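Local coordinates for protein SeqA (PDB 3SK7) that negatively regulates DNA replication initiation, probably by binding pairs of hemimethylated GATC sequences at the origin so that newly replicated origins do not fire again, at residues 25-30 with 80-85; 29-34 with 93-98. One frame throughout, in Å; residues are numbered along the deposited sequence. Where two conformers were deposited one is given.

Contact 1: residues 25-30 with 80-85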
# COMPACT_ATOMS: atom_id res chain seq x y z
N ASP A 25 -8.27 -0.37 5.98
CA ASP A 25 -8.21 1.07 5.81
C ASP A 25 -6.81 1.59 6.10
O ASP A 25 -6.34 2.51 5.45
CB ASP A 25 -9.23 1.76 6.70
CG ASP A 25 -10.65 1.38 6.32
OD1 ASP A 25 -11.03 1.42 5.11
OD2 ASP A 25 -11.38 1.01 7.24
N ARG A 26 -6.11 0.94 7.04
CA ARG A 26 -4.76 1.32 7.31
C ARG A 26 -3.90 0.95 6.10
O ARG A 26 -3.06 1.75 5.66
CB ARG A 26 -4.26 0.59 8.53
CG ARG A 26 -4.97 1.02 9.80
CD ARG A 26 -4.21 0.64 11.05
NE ARG A 26 -4.27 -0.79 11.31
CZ ARG A 26 -5.20 -1.37 12.06
NH1 ARG A 26 -6.16 -0.65 12.60
NH2 ARG A 26 -5.20 -2.68 12.26
N PHE A 27 -4.11 -0.25 5.57
CA PHE A 27 -3.45 -0.74 4.35
C PHE A 27 -3.64 0.27 3.22
O PHE A 27 -2.69 0.70 2.57
CB PHE A 27 -4.03 -2.10 4.01
CG PHE A 27 -3.56 -2.71 2.71
CD1 PHE A 27 -2.26 -3.14 2.55
CD2 PHE A 27 -4.45 -2.91 1.68
CE1 PHE A 27 -1.86 -3.77 1.39
CE2 PHE A 27 -4.04 -3.54 0.53
CZ PHE A 27 -2.74 -3.96 0.38
N MET A 28 -4.89 0.64 2.98
CA MET A 28 -5.19 1.59 1.92
C MET A 28 -4.55 2.97 2.11
O MET A 28 -4.03 3.56 1.14
CB MET A 28 -6.70 1.73 1.74
CG MET A 28 -7.38 0.51 1.12
SD MET A 28 -6.68 0.11 -0.48
CE MET A 28 -7.98 -0.76 -1.28
N LEU A 29 -4.59 3.49 3.35
CA LEU A 29 -4.01 4.80 3.59
C LEU A 29 -2.49 4.76 3.46
O LEU A 29 -1.88 5.70 2.96
CB LEU A 29 -4.44 5.33 4.96
CG LEU A 29 -3.95 6.72 5.35
CD1 LEU A 29 -4.27 7.73 4.27
CD2 LEU A 29 -4.56 7.14 6.67
N ILE A 30 -1.88 3.67 3.88
CA ILE A 30 -0.44 3.49 3.66
C ILE A 30 -0.09 3.54 2.16
O ILE A 30 0.83 4.27 1.74
CB ILE A 30 0.04 2.17 4.27
CG1 ILE A 30 0.16 2.30 5.79
CG2 ILE A 30 1.40 1.75 3.71
CD1 ILE A 30 0.18 0.97 6.53
N PHE A 80 -4.63 3.71 -9.17
CA PHE A 80 -4.38 2.28 -9.02
C PHE A 80 -5.44 1.53 -8.23
O PHE A 80 -6.22 2.13 -7.47
CB PHE A 80 -2.98 2.06 -8.41
CG PHE A 80 -1.88 2.64 -9.25
CD1 PHE A 80 -1.54 2.09 -10.48
CD2 PHE A 80 -1.20 3.78 -8.86
CE1 PHE A 80 -0.54 2.63 -11.25
CE2 PHE A 80 -0.20 4.32 -9.66
CZ PHE A 80 0.11 3.73 -10.86
N TRP A 81 -5.44 0.21 -8.40
CA TRP A 81 -6.31 -0.75 -7.77
C TRP A 81 -5.45 -1.84 -7.17
O TRP A 81 -4.33 -2.11 -7.66
CB TRP A 81 -7.25 -1.40 -8.79
CG TRP A 81 -8.29 -0.45 -9.33
CD1 TRP A 81 -8.09 0.62 -10.16
CD2 TRP A 81 -9.68 -0.48 -9.05
NE1 TRP A 81 -9.29 1.27 -10.41
CE2 TRP A 81 -10.28 0.61 -9.72
CE3 TRP A 81 -10.49 -1.31 -8.29
CZ2 TRP A 81 -11.64 0.88 -9.66
CZ3 TRP A 81 -11.84 -1.05 -8.24
CH2 TRP A 81 -12.40 0.03 -8.91
N VAL A 82 -5.95 -2.46 -6.10
CA VAL A 82 -5.23 -3.54 -5.43
C VAL A 82 -6.18 -4.66 -5.05
O VAL A 82 -7.35 -4.42 -4.77
CB VAL A 82 -4.47 -3.01 -4.20
CG1 VAL A 82 -5.42 -2.48 -3.12
CG2 VAL A 82 -3.57 -4.04 -3.60
N ILE A 83 -5.70 -5.90 -5.08
CA ILE A 83 -6.50 -7.02 -4.63
C ILE A 83 -6.60 -7.04 -3.10
O ILE A 83 -5.64 -6.72 -2.38
CB ILE A 83 -6.00 -8.36 -5.18
CG1 ILE A 83 -4.68 -8.77 -4.56
CG2 ILE A 83 -5.88 -8.30 -6.71
CD1 ILE A 83 -4.24 -10.16 -4.96
N THR A 84 -7.78 -7.37 -2.59
CA THR A 84 -8.02 -7.35 -1.16
C THR A 84 -8.56 -8.65 -0.61
O THR A 84 -8.94 -8.69 0.55
CB THR A 84 -8.94 -6.21 -0.72
OG1 THR A 84 -10.28 -6.46 -1.14
CG2 THR A 84 -8.49 -4.89 -1.26
N ASN A 85 -8.53 -9.71 -1.42
CA ASN A 85 -8.93 -11.04 -0.95
C ASN A 85 -7.80 -11.67 -0.16
O ASN A 85 -7.27 -12.73 -0.52
CB ASN A 85 -9.28 -11.97 -2.12
CG ASN A 85 -8.05 -12.33 -2.97
OD1 ASN A 85 -7.07 -11.58 -3.02
ND2 ASN A 85 -8.09 -13.48 -3.63
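Helix 23-37 passes strand 81-82 with the CA atoms of Met28 and Val82 9.0 Å apart, and Phe27 and Met28 meet Val82 and Thr84. This is helix-on-sheet packing in the SeqA C-terminal domain, a mostly helical fold with one small antiparallel sheet. Strand 81-82 is the middle strand of that sheet. The contact is buried and apolar, and Val82 is its centre. Its CG1 touches both Met28 and Phe27, and its CG2 touches the Phe27 ring. Val82 CG1 meets the end of Met28, with Met28 CE 3.6 Å away and Met28 SD 3.9 Å away. The two side chains reach toward each other tip to tip. The Met28 chain is bent at chi2 (-58°), which turns its methyl toward the strand. Val82 CG2 lies by the far end of the Phe27 ring, 4.1 Å from Phe27 CZ. Phe27 CE2 is 4.0 Å from Val82 CG1, and the approach to the ring is oblique. Lys73, on the neighbouring strand 73-74, also touches Met28, and Met94 of helix 88-101 touches both Phe27 and Val82. The two branches of Thr84 have different partners. Its OG1 is hydrogen-bonded to Lys71 O, while Thr84 CG2 lies 4.2 Å from Met28 CE.

Contact 2: residues 29-34 with 93-98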
# COMPACT_ATOMS: atom_id res chain seq x y z
N LEU A 29 -4.59 3.49 3.35
CA LEU A 29 -4.01 4.80 3.59
C LEU A 29 -2.49 4.76 3.46
O LEU A 29 -1.88 5.70 2.96
CB LEU A 29 -4.44 5.33 4.96
CG LEU A 29 -3.95 6.72 5.35
CD1 LEU A 29 -4.27 7.73 4.27
CD2 LEU A 29 -4.56 7.14 6.67
N ILE A 30 -1.88 3.67 3.88
CA ILE A 30 -0.44 3.49 3.66
C ILE A 30 -0.09 3.54 2.16
O ILE A 30 0.83 4.27 1.74
CB ILE A 30 0.04 2.17 4.27
CG1 ILE A 30 0.16 2.30 5.79
CG2 ILE A 30 1.40 1.75 3.71
CD1 ILE A 30 0.18 0.97 6.53
N LEU A 31 -0.84 2.78 1.35
CA LEU A 31 -0.61 2.80 -0.09
C LEU A 31 -0.86 4.18 -0.70
O LEU A 31 -0.06 4.66 -1.51
CB LEU A 31 -1.45 1.75 -0.78
CG LEU A 31 -1.11 0.30 -0.46
CD1 LEU A 31 -2.22 -0.61 -0.93
CD2 LEU A 31 0.20 -0.11 -1.07
N SER A 32 -1.95 4.83 -0.30
CA SER A 32 -2.23 6.17 -0.82
C SER A 32 -1.09 7.11 -0.49
O SER A 32 -0.73 7.98 -1.30
CB SER A 32 -3.52 6.73 -0.22
OG SER A 32 -4.68 6.02 -0.64
N THR A 33 -0.56 6.97 0.72
CA THR A 33 0.49 7.86 1.19
C THR A 33 1.80 7.63 0.44
O THR A 33 2.50 8.58 0.08
CB THR A 33 0.70 7.72 2.69
OG1 THR A 33 -0.49 8.07 3.39
CG2 THR A 33 1.82 8.63 3.17
N LEU A 34 2.12 6.36 0.20
CA LEU A 34 3.33 6.03 -0.56
C LEU A 34 3.26 6.65 -1.93
O LEU A 34 4.26 7.19 -2.45
CB LEU A 34 3.51 4.52 -0.65
CG LEU A 34 3.95 3.84 0.65
CD1 LEU A 34 3.77 2.36 0.53
CD2 LEU A 34 5.38 4.15 0.99
N GLN A 93 3.04 -8.17 3.68
CA GLN A 93 4.03 -8.57 2.69
C GLN A 93 3.98 -7.72 1.44
O GLN A 93 5.00 -7.41 0.83
CB GLN A 93 3.83 -10.04 2.29
CG GLN A 93 4.12 -11.00 3.43
CD GLN A 93 3.89 -12.46 3.05
OE1 GLN A 93 3.12 -12.76 2.14
NE2 GLN A 93 4.56 -13.37 3.75
N MET A 94 2.78 -7.36 1.03
CA MET A 94 2.60 -6.51 -0.16
C MET A 94 3.21 -5.13 0.06
O MET A 94 3.90 -4.58 -0.81
CB MET A 94 1.12 -6.39 -0.49
CG MET A 94 0.49 -7.73 -0.85
SD MET A 94 -1.32 -7.75 -0.85
CE MET A 94 -1.54 -6.59 -2.18
N VAL A 95 2.93 -4.55 1.23
CA VAL A 95 3.47 -3.24 1.54
C VAL A 95 5.00 -3.28 1.65
O VAL A 95 5.70 -2.38 1.18
CB VAL A 95 2.85 -2.67 2.83
CG1 VAL A 95 3.65 -1.49 3.34
CG2 VAL A 95 1.41 -2.27 2.61
N GLU A 96 5.52 -4.33 2.26
CA GLU A 96 6.96 -4.48 2.34
C GLU A 96 7.59 -4.54 0.95
O GLU A 96 8.58 -3.87 0.69
CB GLU A 96 7.32 -5.76 3.11
CG GLU A 96 8.81 -6.05 3.13
CD GLU A 96 9.15 -7.34 3.82
OE1 GLU A 96 8.31 -8.27 3.89
OE2 GLU A 96 10.30 -7.42 4.28
N GLN A 97 7.02 -5.36 0.06
CA GLN A 97 7.55 -5.49 -1.29
C GLN A 97 7.61 -4.14 -1.99
O GLN A 97 8.64 -3.76 -2.63
CB GLN A 97 6.70 -6.46 -2.11
CG GLN A 97 6.88 -7.92 -1.72
CD GLN A 97 5.80 -8.85 -2.25
OE1 GLN A 97 5.06 -8.52 -3.18
NE2 GLN A 97 5.70 -10.03 -1.65
N VAL A 98 6.51 -3.39 -1.87
CA VAL A 98 6.47 -2.08 -2.49
C VAL A 98 7.52 -1.13 -1.89
O VAL A 98 8.25 -0.44 -2.62
CB VAL A 98 5.06 -1.48 -2.34
CG1 VAL A 98 5.04 -0.01 -2.72
CG2 VAL A 98 4.04 -2.24 -3.19
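Ile30, Leu31 and Leu34 meet Val95 and Val98 in a buried, wholly apolar contact between two helices. Val95 takes the larger share. Its methyl CG1 lies 4.0 Å from Ile30 CG2, and its CG2 is 4.2 Å from the same Ile30 methyl. The two side chains cross at about a right angle. In Ile30 the CG2 branch is anti to the backbone N, which puts this methyl on Val95. On its Leu31 side Val95 CG2 comes 4.4 Å from Leu31 CD2, a looser touch. One turn further on, Leu34 CD1 is 4.2 Å from Val98 CG1. The helices 23-37 and 88-101 run nearly parallel here, at 11° between the two short segments. Their axes are 11.2 Å apart at the closest, a distance filled by the leucine, isoleucine and valine side chains. The pair lies near the centre of the mostly helical SeqA C-terminal domain. Helix 106-114 adds Val112 against both Ile30 and Val95, and Phe42 of helix 39-47 packs on Leu31 and Leu34. No polar bond joins the two segments. Ser32 OG is hydrogen-bonded to Pro76 O and to Met28 O. Within helix 23-37, Leu29 O accepts from Thr33 N and also from Thr33 OG1 at 2.8 Å. The two donors come from opposite faces of the carbonyl plane, with OG1 tilted 33° from it.

Contacts 1 and 2 start from the same helix, 23-37, and overlap at Leu29 and Ile30. Their centres are 8 Å apart. Contact 1 joins this helix to strand 81-82, and contact 2 joins it to helix 88-101, the next element in the chain after that strand. The two contacts also touch each other directly. Met94 CE, from the 93-98 segment, lies 3.6 Å from Val82 CG2 and 3.9 Å from Phe27 CZ. Phe27 CD1 is 3.8 Å from Val95 CG2. Phe27 therefore touches residues of both partner segments, and the two contacts form one continuous apolar core between helices and sheet.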